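PlzA (Borrelia burgdorferi, PDB 7MIE) binds the bacterial second messenger cyclic di-GMP through its PilZ domain and so probably acts as a receptor in c-di-GMP signalling. Local coordinates at residues A[28-33]-A[147-152]; A[35-40]-A[161-166]; A[57-60]-A[65-68]; A[70-73]-A[79-82]; A[231-234]-A[239-242]. All blocks are in the same frame, centred on the assembly; numbering follows the deposited sequence.

Interaction 1 (A[28-33]-A[147-152]); sequences RKIRDY and APEEIA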
# COMPACT_ATOMS: atom_id res chain seq x y z
N ARG A 28 4.11 -19.72 17.99
CA ARG A 28 3.42 -19.10 19.10
C ARG A 28 3.49 -17.59 18.97
O ARG A 28 2.49 -16.93 19.17
CB ARG A 28 4.00 -19.50 20.46
CG ARG A 28 3.40 -18.69 21.60
CD ARG A 28 4.01 -19.28 22.86
NE ARG A 28 3.29 -18.78 24.02
CZ ARG A 28 3.38 -19.34 25.23
NH1 ARG A 28 4.12 -20.42 25.40
NH2 ARG A 28 2.71 -18.82 26.24
N LYS A 29 4.68 -17.07 18.65
CA LYS A 29 4.85 -15.64 18.44
C LYS A 29 3.95 -15.18 17.30
O LYS A 29 3.36 -14.11 17.41
CB LYS A 29 6.31 -15.30 18.13
CG LYS A 29 6.61 -13.80 18.14
CD LYS A 29 6.64 -13.20 19.53
CE LYS A 29 6.21 -11.74 19.56
NZ LYS A 29 4.74 -11.61 19.34
N ILE A 30 3.83 -15.98 16.23
CA ILE A 30 2.99 -15.58 15.11
C ILE A 30 1.51 -15.55 15.50
O ILE A 30 0.80 -14.64 15.10
CB ILE A 30 3.23 -16.48 13.87
CG1 ILE A 30 4.61 -16.15 13.29
CG2 ILE A 30 2.11 -16.42 12.84
CD1 ILE A 30 5.23 -17.27 12.46
N ARG A 31 1.07 -16.50 16.35
CA ARG A 31 -0.30 -16.51 16.88
C ARG A 31 -0.55 -15.27 17.74
O ARG A 31 -1.62 -14.66 17.63
CB ARG A 31 -0.57 -17.79 17.69
CG ARG A 31 -0.68 -19.04 16.82
CD ARG A 31 -0.95 -20.37 17.54
NE ARG A 31 -0.05 -20.78 18.63
CZ ARG A 31 -0.26 -20.47 19.91
NH1 ARG A 31 -1.34 -19.78 20.23
NH2 ARG A 31 0.57 -20.86 20.86
N ASP A 32 0.42 -14.90 18.59
CA ASP A 32 0.29 -13.69 19.41
C ASP A 32 0.15 -12.44 18.53
O ASP A 32 -0.70 -11.58 18.76
CB ASP A 32 1.50 -13.44 20.31
CG ASP A 32 1.78 -14.54 21.35
OD1 ASP A 32 0.87 -15.35 21.62
OD2 ASP A 32 2.94 -14.59 21.83
N TYR A 33 0.98 -12.33 17.48
CA TYR A 33 0.89 -11.18 16.59
C TYR A 33 -0.44 -11.15 15.83
O TYR A 33 -1.00 -10.07 15.65
CB TYR A 33 1.97 -11.31 15.52
CG TYR A 33 3.32 -10.74 15.88
CD1 TYR A 33 3.43 -9.45 16.37
CD2 TYR A 33 4.48 -11.45 15.61
CE1 TYR A 33 4.67 -8.91 16.65
CE2 TYR A 33 5.74 -10.90 15.85
CZ TYR A 33 5.83 -9.62 16.35
OH TYR A 33 7.05 -9.06 16.66
N ALA A 147 0.52 -19.05 6.43
CA ALA A 147 1.48 -18.34 5.61
C ALA A 147 2.89 -18.78 6.00
O ALA A 147 3.12 -19.23 7.12
CB ALA A 147 1.30 -16.85 5.80
N PRO A 148 3.88 -18.64 5.10
CA PRO A 148 5.27 -18.95 5.43
C PRO A 148 5.70 -18.21 6.69
O PRO A 148 5.54 -16.99 6.77
CB PRO A 148 6.05 -18.37 4.26
CG PRO A 148 5.07 -18.45 3.10
CD PRO A 148 3.70 -18.22 3.69
N GLU A 149 6.27 -18.93 7.65
CA GLU A 149 6.56 -18.33 8.95
C GLU A 149 7.60 -17.22 8.84
O GLU A 149 7.50 -16.25 9.59
CB GLU A 149 6.91 -19.41 9.98
CG GLU A 149 5.70 -20.25 10.39
CD GLU A 149 5.95 -21.17 11.61
OE1 GLU A 149 7.03 -21.78 11.67
OE2 GLU A 149 5.08 -21.22 12.52
N GLU A 150 8.58 -17.33 7.91
CA GLU A 150 9.63 -16.33 7.75
C GLU A 150 9.02 -14.97 7.37
O GLU A 150 9.45 -13.93 7.88
CB GLU A 150 10.70 -16.79 6.74
CG GLU A 150 10.23 -16.79 5.29
CD GLU A 150 11.26 -16.97 4.17
OE1 GLU A 150 11.76 -15.92 3.61
OE2 GLU A 150 11.52 -18.15 3.81
N ILE A 151 7.91 -15.02 6.60
CA ILE A 151 7.23 -13.78 6.20
C ILE A 151 6.36 -13.27 7.35
O ILE A 151 6.44 -12.09 7.69
CB ILE A 151 6.43 -14.00 4.91
CG1 ILE A 151 7.43 -14.21 3.75
CG2 ILE A 151 5.54 -12.80 4.64
CD1 ILE A 151 6.82 -14.62 2.47
N ALA A 152 5.57 -14.16 7.96
CA ALA A 152 4.67 -13.79 9.05
C ALA A 152 5.39 -13.07 10.21
O ALA A 152 4.92 -12.05 10.72
CB ALA A 152 3.92 -15.02 9.53
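Ile30 meets Glu149 and Ala152 in a small, apolar helix-to-helix contact, where the N-terminal helix 26-36 lies against the start of helix 149-164 in the PilZN3 part of PlzA. The interface is slight, with 163 Å² buried over both sides and no hydrogen bond across it. The helices come close here, Ile30 CA and Ala152 CA being 6.5 Å apart, and one isoleucine fills the join; the small Ala152 side chain fits that close approach. Ile30 sends its longer arm across: CG1 stands anti to the carbonyl carbon (chi1 -71°), and chi2 near 157° carries CD1 on toward the other helix. Ala152 offers a methyl to this arm, with its CB 3.9 Å from Ile30 CD1 and 4.0 Å from Ile30 CG2.

Pro148 occupies the N-cap position, which places Glu149 in the first turn of its helix. The aliphatic part of Glu149 closes over the end of Ile30, while its carboxylate serves another partner: OE2 is hydrogen-bonded to Ser27 OG, one turn before Ile30 on helix 26-36. The glutamate thus touches that helix twice, through carbon at Ile30 and through oxygen at Ser27. Farther along, Tyr33 binds Asp160 of helix 149-164 through its hydroxyl, and Lys29 NZ sits 3.5 Å above the plane of the Tyr33 ring, over its centre. At the heart of the contact, Ile30 CD1 rests 3.7 Å from Glu149 CG and equally close to Glu149 CB.

Interaction 2 (A[35-40]-A[161-166]); sequences AKYRGK and LKLGQN. With C2E (9,9'-[(2R,3R,3aS,5S,7aR,9R,10R,10aS,12S,14aR)-3,5,10,12-tetrahydroxy-5,12-dioxidooctahydro-2H,7H-difuro[3,2-d:3',2'-j][1,3,7,9,2,8]tetraoxadiphosphacyclododecine-2,9-diyl]bis(2-amino-1,9-dihydro-6H-purin-6-one)), chain C.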
# COMPACT_ATOMS: atom_id res chain seq x y z
N ALA A 35 -3.32 -12.15 16.93
CA ALA A 35 -4.37 -11.67 17.84
C ALA A 35 -4.20 -10.17 18.07
O ALA A 35 -5.15 -9.41 17.97
CB ALA A 35 -4.29 -12.42 19.15
N LYS A 36 -2.96 -9.75 18.31
CA LYS A 36 -2.65 -8.37 18.66
C LYS A 36 -3.01 -7.44 17.50
O LYS A 36 -3.46 -6.33 17.74
CB LYS A 36 -1.16 -8.25 19.01
CG LYS A 36 -0.73 -6.87 19.46
CD LYS A 36 0.67 -6.82 20.00
CE LYS A 36 0.99 -5.36 20.29
NZ LYS A 36 2.05 -5.23 21.28
N TYR A 37 -2.79 -7.90 16.26
CA TYR A 37 -2.85 -6.99 15.10
C TYR A 37 -4.01 -7.32 14.17
O TYR A 37 -3.98 -7.02 12.97
CB TYR A 37 -1.50 -6.92 14.36
CG TYR A 37 -0.43 -6.28 15.22
CD1 TYR A 37 -0.61 -5.00 15.71
CD2 TYR A 37 0.75 -6.93 15.52
CE1 TYR A 37 0.34 -4.38 16.51
CE2 TYR A 37 1.73 -6.32 16.30
CZ TYR A 37 1.51 -5.04 16.82
OH TYR A 37 2.44 -4.41 17.60
N ARG A 38 -5.05 -7.92 14.74
CA ARG A 38 -6.21 -8.25 13.93
C ARG A 38 -6.73 -6.94 13.33
O ARG A 38 -6.83 -5.91 14.01
CB ARG A 38 -7.25 -9.02 14.76
CG ARG A 38 -8.57 -9.25 14.03
CD ARG A 38 -9.42 -10.34 14.66
NE ARG A 38 -8.64 -11.00 15.71
CZ ARG A 38 -8.83 -10.84 17.02
NH1 ARG A 38 -8.06 -11.48 17.88
NH2 ARG A 38 -9.81 -10.06 17.47
N GLY A 39 -6.93 -6.97 12.01
CA GLY A 39 -7.49 -5.83 11.31
C GLY A 39 -6.46 -4.80 10.84
O GLY A 39 -6.82 -3.80 10.22
N LYS A 40 -5.18 -5.03 11.15
CA LYS A 40 -4.13 -4.08 10.80
C LYS A 40 -3.34 -4.57 9.59
O LYS A 40 -3.38 -5.75 9.28
CB LYS A 40 -3.18 -3.89 11.99
CG LYS A 40 -3.89 -3.41 13.26
CD LYS A 40 -4.72 -2.14 13.09
CE LYS A 40 -5.25 -1.69 14.46
NZ LYS A 40 -6.05 -0.45 14.27
N LEU A 161 6.37 -1.81 14.63
CA LEU A 161 6.92 -0.49 14.31
C LEU A 161 5.80 0.47 13.92
O LEU A 161 5.83 1.64 14.31
CB LEU A 161 7.94 -0.62 13.18
CG LEU A 161 9.17 -1.46 13.53
CD1 LEU A 161 10.11 -1.49 12.32
CD2 LEU A 161 9.89 -0.88 14.75
N LYS A 162 4.82 -0.01 13.14
CA LYS A 162 3.70 0.85 12.81
C LYS A 162 2.93 1.29 14.05
O LYS A 162 2.55 2.47 14.13
CB LYS A 162 2.78 0.15 11.78
CG LYS A 162 1.67 1.05 11.26
CD LYS A 162 0.87 0.38 10.10
CE LYS A 162 -0.19 1.36 9.60
NZ LYS A 162 -1.00 0.76 8.51
N LEU A 163 2.70 0.38 15.00
CA LEU A 163 2.00 0.72 16.24
C LEU A 163 2.77 1.79 17.04
O LEU A 163 2.17 2.71 17.59
CB LEU A 163 1.85 -0.53 17.13
CG LEU A 163 1.34 -0.30 18.56
CD1 LEU A 163 -0.06 0.32 18.54
CD2 LEU A 163 1.30 -1.63 19.31
N GLY A 164 4.08 1.64 17.11
CA GLY A 164 4.88 2.54 17.92
C GLY A 164 4.95 3.97 17.39
O GLY A 164 5.09 4.90 18.18
N GLN A 165 4.95 4.15 16.05
CA GLN A 165 5.04 5.51 15.51
C GLN A 165 6.31 6.23 15.96
O GLN A 165 6.30 7.44 16.21
CB GLN A 165 3.80 6.32 15.91
CG GLN A 165 2.57 5.84 15.16
CD GLN A 165 2.76 6.09 13.68
OE1 GLN A 165 2.95 7.23 13.27
NE2 GLN A 165 2.75 5.03 12.88
N ASN A 166 7.38 5.45 16.13
CA ASN A 166 8.65 5.97 16.62
C ASN A 166 9.65 6.15 15.48
O ASN A 166 10.57 6.94 15.62
CB ASN A 166 9.25 5.01 17.65
CG ASN A 166 8.39 4.91 18.90
OD1 ASN A 166 7.93 5.94 19.40
ND2 ASN A 166 8.17 3.70 19.42
P1 C2E C . 4.85 11.82 13.10
O2P C2E C . 5.79 12.94 13.26
O1P C2E C . 3.49 11.85 13.75
O5' C2E C . 4.52 11.82 11.53
C5' C2E C . 3.49 10.93 11.06
C4' C2E C . 3.65 10.73 9.57
O4' C2E C . 3.60 12.00 8.90
C3' C2E C . 5.00 10.14 9.13
O3' C2E C . 4.91 8.73 9.27
C2' C2E C . 4.91 10.48 7.61
O2' C2E C . 3.98 9.62 6.99
C1' C2E C . 4.27 11.87 7.65
N9 C2E C . 5.25 12.94 7.54
C8 C2E C . 5.70 13.83 8.49
N7 C2E C . 6.60 14.66 8.03
C5 C2E C . 6.78 14.25 6.70
C6 C2E C . 7.65 14.75 5.70
O6 C2E C . 8.51 15.63 5.83
N1 C2E C . 7.51 14.03 4.50
C2 C2E C . 6.62 12.99 4.29
N2 C2E C . 6.61 12.40 3.08
N3 C2E C . 5.81 12.52 5.23
C4 C2E C . 5.95 13.20 6.40
P11 C2E C . 6.30 7.90 9.29
O21 C2E C . 5.86 6.47 9.24
O11 C2E C . 7.14 8.41 8.14
O5A C2E C . 6.99 8.37 10.67
C5A C2E C . 6.42 7.79 11.87
C4A C2E C . 6.95 8.54 13.06
O4A C2E C . 8.38 8.37 13.16
C3A C2E C . 6.75 10.06 12.97
O3A C2E C . 5.41 10.33 13.37
C2A C2E C . 7.84 10.54 13.93
O2A C2E C . 7.46 10.38 15.29
C1A C2E C . 8.97 9.58 13.55
N91 C2E C . 9.88 10.08 12.54
C81 C2E C . 9.97 9.69 11.22
N71 C2E C . 10.89 10.35 10.58
C51 C2E C . 11.45 11.22 11.52
C61 C2E C . 12.50 12.18 11.41
O61 C2E C . 13.21 12.48 10.44
N11 C2E C . 12.73 12.83 12.62
C21 C2E C . 12.02 12.63 13.78
N21 C2E C . 12.40 13.38 14.83
N31 C2E C . 11.07 11.71 13.91
C41 C2E C . 10.82 11.06 12.73
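Tyr37 and Leu163 face each other near the ends of two helices, their CA atoms 9.2 Å apart: Tyr37 opens a type II turn to Lys40, with Gly39 at positive phi, and Gln165, also with positive phi, is the first residue beyond helix 149-164. Only side chains bridge this distance. Leu163 reaches over with CG anti to the backbone N (chi1 170°), and its CD2 methyl arrives at the edge of the Tyr37 ring, near the ring plane, 3.5 Å from Tyr37 OH. The same methyl also touches Lys36, 3.9 Å from Lys36 CE, the two side chains crossing at about a right angle. Lys36 is extended, and its CG lies over the centre of the Tyr37 ring, 3.8 Å above the plane. The tyrosine is therefore packed on a face by its sequence neighbour and at an edge by the leucine, while its hydroxyl is hydrogen-bonded to Asp160.

Past the helix end, Gln165 folds back: NE2 gives a nearly straight bond (171°) to Lys162 O at 2.9 Å, in the carbonyl plane on a lone pair. Gln165 O in turn accepts a weak bond of 3.3 Å from O2A of the bound cyclic di-GMP, whose other partners include Arg168 and Arg172. The contact thus joins the end of helix 26-36 to the end of helix 149-164, where the chain runs on into the ligand pocket and toward strand 173-174.

Interaction 3 (A[57-60]-A[65-68]); sequences TIEM and YTAF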
# COMPACT_ATOMS: atom_id res chain seq x y z
N THR A 57 4.02 -9.12 -7.42
CA THR A 57 3.12 -9.73 -8.38
C THR A 57 2.76 -11.10 -7.84
O THR A 57 3.59 -11.82 -7.29
CB THR A 57 3.77 -9.76 -9.77
OG1 THR A 57 3.80 -8.40 -10.20
CG2 THR A 57 2.95 -10.53 -10.78
N ILE A 58 1.50 -11.52 -8.03
CA ILE A 58 1.10 -12.77 -7.44
C ILE A 58 0.08 -13.45 -8.37
O ILE A 58 -0.81 -12.77 -8.86
CB ILE A 58 0.47 -12.50 -6.08
CG1 ILE A 58 0.22 -13.80 -5.34
CG2 ILE A 58 -0.76 -11.58 -6.11
CD1 ILE A 58 0.38 -13.56 -3.86
N GLU A 59 0.15 -14.77 -8.46
CA GLU A 59 -0.80 -15.55 -9.26
C GLU A 59 -1.92 -16.10 -8.39
O GLU A 59 -1.66 -16.70 -7.33
CB GLU A 59 -0.03 -16.69 -9.93
CG GLU A 59 -0.90 -17.36 -10.99
CD GLU A 59 -0.26 -18.57 -11.67
OE1 GLU A 59 0.93 -18.87 -11.41
OE2 GLU A 59 -0.97 -19.18 -12.53
N MET A 60 -3.18 -15.92 -8.82
CA MET A 60 -4.30 -16.57 -8.17
C MET A 60 -4.84 -17.67 -9.09
O MET A 60 -4.99 -17.41 -10.28
CB MET A 60 -5.41 -15.53 -7.98
CG MET A 60 -6.81 -16.13 -7.91
SD MET A 60 -7.17 -16.62 -6.23
CE MET A 60 -7.22 -14.94 -5.57
N TYR A 65 -8.67 -21.78 -13.81
CA TYR A 65 -8.61 -20.37 -14.12
C TYR A 65 -7.41 -19.74 -13.40
O TYR A 65 -7.15 -20.06 -12.25
CB TYR A 65 -9.89 -19.68 -13.64
CG TYR A 65 -9.89 -18.19 -13.79
CD1 TYR A 65 -10.19 -17.60 -15.00
CD2 TYR A 65 -9.50 -17.35 -12.74
CE1 TYR A 65 -10.19 -16.22 -15.17
CE2 TYR A 65 -9.52 -15.98 -12.88
CZ TYR A 65 -9.85 -15.41 -14.10
OH TYR A 65 -9.85 -14.05 -14.27
N THR A 66 -6.69 -18.85 -14.10
CA THR A 66 -5.53 -18.22 -13.47
C THR A 66 -5.48 -16.73 -13.80
O THR A 66 -5.87 -16.30 -14.90
CB THR A 66 -4.28 -19.00 -13.88
OG1 THR A 66 -3.29 -18.67 -12.91
CG2 THR A 66 -3.86 -18.76 -15.32
N ALA A 67 -4.97 -15.90 -12.84
CA ALA A 67 -4.82 -14.48 -13.10
C ALA A 67 -3.72 -13.93 -12.21
O ALA A 67 -3.56 -14.40 -11.08
CB ALA A 67 -6.10 -13.71 -12.82
N PHE A 68 -3.03 -12.90 -12.73
CA PHE A 68 -2.01 -12.23 -11.93
C PHE A 68 -2.58 -10.94 -11.38
O PHE A 68 -3.19 -10.17 -12.13
CB PHE A 68 -0.76 -11.93 -12.78
CG PHE A 68 0.11 -13.14 -12.96
CD1 PHE A 68 -0.14 -14.05 -13.97
CD2 PHE A 68 1.15 -13.40 -12.07
CE1 PHE A 68 0.65 -15.18 -14.08
CE2 PHE A 68 1.94 -14.53 -12.19
CZ PHE A 68 1.68 -15.42 -13.20
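Glu59 and Phe68 form a non-hydrogen-bonded antiparallel pair, and the glutamate side chain can be followed outward across its neighbour strand. Its CB lies over one face of the Phe68 ring, 3.7 Å above the plane and offset toward the rim, a CH-pi contact. CG stands anti to the backbone N (chi1 -169°) and stays above the same face, near the rim, 3.9 Å from Phe68 CZ; an extended chi2 carries the carboxylate on toward Thr66. CD keeps near the same ring carbon, the carboxylate plane turned just 20° from that of the ring. At the tip, OE2 takes a hydrogen bond from Thr66 OG1; the modelled separation is very short, so its exact length is doubtful. Glu59 OE2 also forms a salt bridge with Arg61, which offers a second partner to the acid.

Thr57 CG2 approaches the Phe68 ring too, 3.6 Å from Phe68 CD2. Below these side chains, Met60 and Ala67 make the hydrogen-bonded pair: Met60 N to Ala67 O is 2.7 Å and nearly straight at 175°, and Ala67 N returns to Met60 O at 3.0 Å. Their side chains lie on the other face, where both touch Val88 of helix 88-94. Phe68 CA adds a weaker CH...O contact to Ile58 O at 3.3 Å. The antiparallel pairing of two strands joined by a short turn makes this a beta hairpin, here strands 57-62 and 65-74 in the antiparallel sheet of the PilZN3 region.

Interaction 4 (A[70-73]-A[79-82]); sequences VIYS and LKLI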
# COMPACT_ATOMS: atom_id res chain seq x y z
N VAL A 70 -1.66 -7.77 -7.98
CA VAL A 70 -0.55 -7.09 -7.32
C VAL A 70 -0.94 -6.98 -5.85
O VAL A 70 -2.10 -6.74 -5.51
CB VAL A 70 -0.42 -5.69 -7.97
CG1 VAL A 70 0.67 -4.89 -7.29
CG2 VAL A 70 0.01 -5.83 -9.45
N ILE A 71 0.05 -7.10 -4.95
CA ILE A 71 -0.27 -6.99 -3.54
C ILE A 71 -0.38 -5.51 -3.19
O ILE A 71 0.53 -4.71 -3.47
CB ILE A 71 0.82 -7.66 -2.69
CG1 ILE A 71 1.11 -9.10 -3.12
CG2 ILE A 71 0.51 -7.55 -1.20
CD1 ILE A 71 2.29 -9.79 -2.38
N TYR A 72 -1.49 -5.18 -2.52
CA TYR A 72 -1.69 -3.84 -1.99
C TYR A 72 -1.15 -3.74 -0.55
O TYR A 72 -0.42 -2.79 -0.23
CB TYR A 72 -3.19 -3.55 -1.98
CG TYR A 72 -3.59 -2.32 -1.21
CD1 TYR A 72 -3.53 -1.06 -1.80
CD2 TYR A 72 -4.06 -2.42 0.09
CE1 TYR A 72 -3.94 0.08 -1.10
CE2 TYR A 72 -4.47 -1.31 0.80
CZ TYR A 72 -4.40 -0.06 0.20
OH TYR A 72 -4.80 1.04 0.90
N SER A 73 -1.53 -4.71 0.30
CA SER A 73 -1.04 -4.71 1.69
C SER A 73 -1.01 -6.14 2.20
O SER A 73 -1.65 -7.02 1.60
CB SER A 73 -1.93 -3.84 2.61
OG SER A 73 -3.22 -4.43 2.81
N LEU A 79 -4.09 -11.00 3.21
CA LEU A 79 -3.48 -9.93 2.45
C LEU A 79 -4.53 -9.34 1.52
O LEU A 79 -5.62 -9.89 1.37
CB LEU A 79 -2.22 -10.47 1.76
CG LEU A 79 -2.37 -11.27 0.45
CD1 LEU A 79 -0.99 -11.81 0.00
CD2 LEU A 79 -3.36 -12.42 0.59
N LYS A 80 -4.20 -8.18 0.93
CA LYS A 80 -5.12 -7.51 0.03
C LYS A 80 -4.48 -7.46 -1.35
O LYS A 80 -3.32 -7.05 -1.50
CB LYS A 80 -5.46 -6.09 0.48
CG LYS A 80 -6.32 -6.05 1.74
CD LYS A 80 -6.77 -4.63 2.12
CE LYS A 80 -7.22 -4.60 3.56
NZ LYS A 80 -7.52 -3.20 3.95
N LEU A 81 -5.27 -7.85 -2.36
CA LEU A 81 -4.76 -7.96 -3.72
C LEU A 81 -5.60 -7.10 -4.66
O LEU A 81 -6.83 -7.03 -4.50
CB LEU A 81 -4.79 -9.41 -4.22
CG LEU A 81 -4.01 -10.47 -3.43
CD1 LEU A 81 -3.94 -11.78 -4.26
CD2 LEU A 81 -2.57 -9.97 -3.16
N ILE A 82 -4.92 -6.51 -5.66
CA ILE A 82 -5.57 -5.73 -6.71
C ILE A 82 -5.65 -6.56 -7.99
O ILE A 82 -4.63 -7.10 -8.48
CB ILE A 82 -4.78 -4.43 -6.99
CG1 ILE A 82 -4.82 -3.49 -5.78
CG2 ILE A 82 -5.28 -3.75 -8.28
CD1 ILE A 82 -3.67 -2.45 -5.83
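Tyr72 and Ser73 both face Lys80, and this makes a classic beta bulge in the hairpin of strands 65-74 and 78-84. Lys80 O receives Tyr72 N at 2.8 Å and, more weakly, Ser73 N at 3.5 Å, while Lys80 N gives a nearly straight bond (176°) to Ser73 O. Tyr72 departs from extended strand geometry (psi -49°), which brings its side chain round to the same face as Ser73.

The side chains on this face pack together. Tyr72 holds CG anti to its own N (chi1 168°) and runs alongside Lys80, pointing the same way; Tyr72 CD2 is 3.9 Å from Lys80 CB. Tyr72 CB is packed by Ile82 CD1 at 4.0 Å. Ser73 places OG in the position between the backbone N and carbonyl carbon, and there it lies 3.6 Å from Lys80 CD, beside the aliphatic part of the extended lysine. Both polar ends then converge on one acceptor: Ser73 OG is hydrogen-bonded and Lys80 NZ salt-bridged to Glu41 OE1. On the opposite face, Ile71 CG1 meets Leu81 CD2 at 3.8 Å, a purely apolar contact.

Before the bulge the register is regular, with Val70 and Ile82 exchanging two backbone bonds, the shorter being Ile82 N to Val70 O at 2.8 Å. Helix 273-283 packs on the face that carries Val70, Tyr72 and Ile82. The chemistry is thus split by face: the side chains of Ile71 and Leu81 meet through carbon alone, whereas the lysine and serine share a carboxylate oxygen that would probably favour the charged lysine.

Interaction 5 (A[231-234]-A[239-242]); sequences FSFE and EIFI
The Phe233 ring has Ile240 CB over one face, and Ile242 CD1 comes to it obliquely, 4.4 Å from Phe233 CE1. That same methyl sits at the edge of the Phe231 ring, near its plane and 4.1 Å from Phe231 CD2, so one isoleucine methyl touches both phenylalanine rings. Phe231 and Ile242 run side by side, pointing the same way. On the other face of the sheet, the Phe241 ring approaches Ser232 obliquely, with Phe241 CD1 3.5 Å from Ser232 CB.

Ser232 is also the polar member of this face. Its OG takes the place between the backbone N and the carbonyl carbon (chi1 71°), from which it gives a 2.6 Å hydrogen bond to Glu239 OE1, on the lone pair that points away from the other carboxylate oxygen. Glu239, extended beyond CG, has a second partner in Lys198, which forms a salt bridge to the same OE1; serine and lysine both hold this one oxygen.

The backbones pair as a regular antiparallel ladder. Phe231 and Ile242 exchange two bonds, Phe231 N to Ile242 O and Ile242 N to Phe231 O, both 2.8 Å, and Phe233 and Ile240 do likewise, with Phe233 N to Ile240 O the longer at 3.2 Å.

This hairpin of strands 228-233 and 240-250 belongs to the sheet of the c-di-GMP-binding half. Phe233, Ile240 and Ile242 pack against helix 273-283, Phe231 lies against strand 198-207, and strand 189-193 borders Ser232 along the sheet.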
# COMPACT_ATOMS: atom_id res chain seq x y z
N PHE A 231 -3.87 19.90 1.88
CA PHE A 231 -2.87 19.81 0.83
C PHE A 231 -3.57 19.35 -0.43
O PHE A 231 -4.35 18.41 -0.40
CB PHE A 231 -1.79 18.80 1.26
CG PHE A 231 -0.82 18.32 0.21
CD1 PHE A 231 0.11 19.20 -0.34
CD2 PHE A 231 -0.78 16.98 -0.17
CE1 PHE A 231 1.05 18.73 -1.26
CE2 PHE A 231 0.17 16.52 -1.08
CZ PHE A 231 1.07 17.41 -1.63
N SER A 232 -3.29 20.02 -1.55
CA SER A 232 -3.96 19.65 -2.77
C SER A 232 -3.06 19.85 -3.98
O SER A 232 -2.11 20.65 -3.96
CB SER A 232 -5.29 20.41 -2.92
OG SER A 232 -5.03 21.77 -3.21
N PHE A 233 -3.37 19.09 -5.02
CA PHE A 233 -2.72 19.27 -6.30
C PHE A 233 -3.64 18.81 -7.42
O PHE A 233 -4.53 17.98 -7.22
CB PHE A 233 -1.42 18.46 -6.36
CG PHE A 233 -1.55 17.03 -5.89
CD1 PHE A 233 -1.37 16.70 -4.55
CD2 PHE A 233 -1.78 16.00 -6.79
CE1 PHE A 233 -1.46 15.38 -4.12
CE2 PHE A 233 -1.86 14.67 -6.37
CZ PHE A 233 -1.69 14.36 -5.03
N GLU A 234 -3.38 19.32 -8.63
CA GLU A 234 -4.22 19.00 -9.78
C GLU A 234 -4.04 17.52 -10.08
O GLU A 234 -2.93 17.00 -10.01
CB GLU A 234 -3.82 19.84 -10.99
CG GLU A 234 -4.06 21.32 -10.80
CD GLU A 234 -5.29 21.92 -11.47
OE1 GLU A 234 -5.27 23.13 -11.75
OE2 GLU A 234 -6.28 21.18 -11.68
N GLU A 239 -8.40 18.43 -8.93
CA GLU A 239 -7.62 18.70 -7.69
C GLU A 239 -8.01 17.67 -6.63
O GLU A 239 -9.19 17.56 -6.29
CB GLU A 239 -7.87 20.15 -7.25
CG GLU A 239 -6.70 20.80 -6.52
CD GLU A 239 -6.89 22.28 -6.19
OE1 GLU A 239 -6.51 22.71 -5.08
OE2 GLU A 239 -7.41 23.01 -7.05
N ILE A 240 -7.01 16.89 -6.16
CA ILE A 240 -7.10 16.00 -5.00
C ILE A 240 -6.81 16.82 -3.75
O ILE A 240 -5.87 17.60 -3.72
CB ILE A 240 -6.12 14.81 -5.10
CG1 ILE A 240 -6.62 13.78 -6.12
CG2 ILE A 240 -5.90 14.15 -3.74
CD1 ILE A 240 -5.98 12.42 -5.96
N PHE A 241 -7.67 16.67 -2.74
CA PHE A 241 -7.59 17.40 -1.49
C PHE A 241 -7.34 16.38 -0.38
O PHE A 241 -8.06 15.38 -0.27
CB PHE A 241 -8.89 18.15 -1.20
CG PHE A 241 -9.20 19.20 -2.24
CD1 PHE A 241 -8.68 20.49 -2.14
CD2 PHE A 241 -9.97 18.89 -3.35
CE1 PHE A 241 -8.92 21.43 -3.13
CE2 PHE A 241 -10.22 19.84 -4.33
CZ PHE A 241 -9.70 21.11 -4.22
N ILE A 242 -6.33 16.68 0.44
CA ILE A 242 -5.99 15.83 1.57
C ILE A 242 -5.84 16.69 2.81
O ILE A 242 -4.97 17.56 2.88
CB ILE A 242 -4.69 15.04 1.31
CG1 ILE A 242 -4.68 14.44 -0.10
CG2 ILE A 242 -4.48 13.98 2.39
CD1 ILE A 242 -3.37 13.80 -0.50

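How the interactions relate
Interactions 1 and 2 hold the same two helices, 26-36 and 149-164, about 14 Å apart between centres, and neither has a hydrogen bond between its segments: they rest on a few side-chain atoms, partly buried in the first and mostly exposed in the second. Interactions 3, 4 and 5 are hairpin contacts built on backbone bonds. Interactions 3 and 4 share strand 65-74 and touch where Ile58 CG2 meets Leu81 CD1; the former is partly exposed, the latter buried and broken by a bulge. Interaction 5, also buried, lies in a separate sheet and packs phenylalanines and isoleucines on the face that meets helix 273-283. Interaction 2 alone includes residues that touch the ligand.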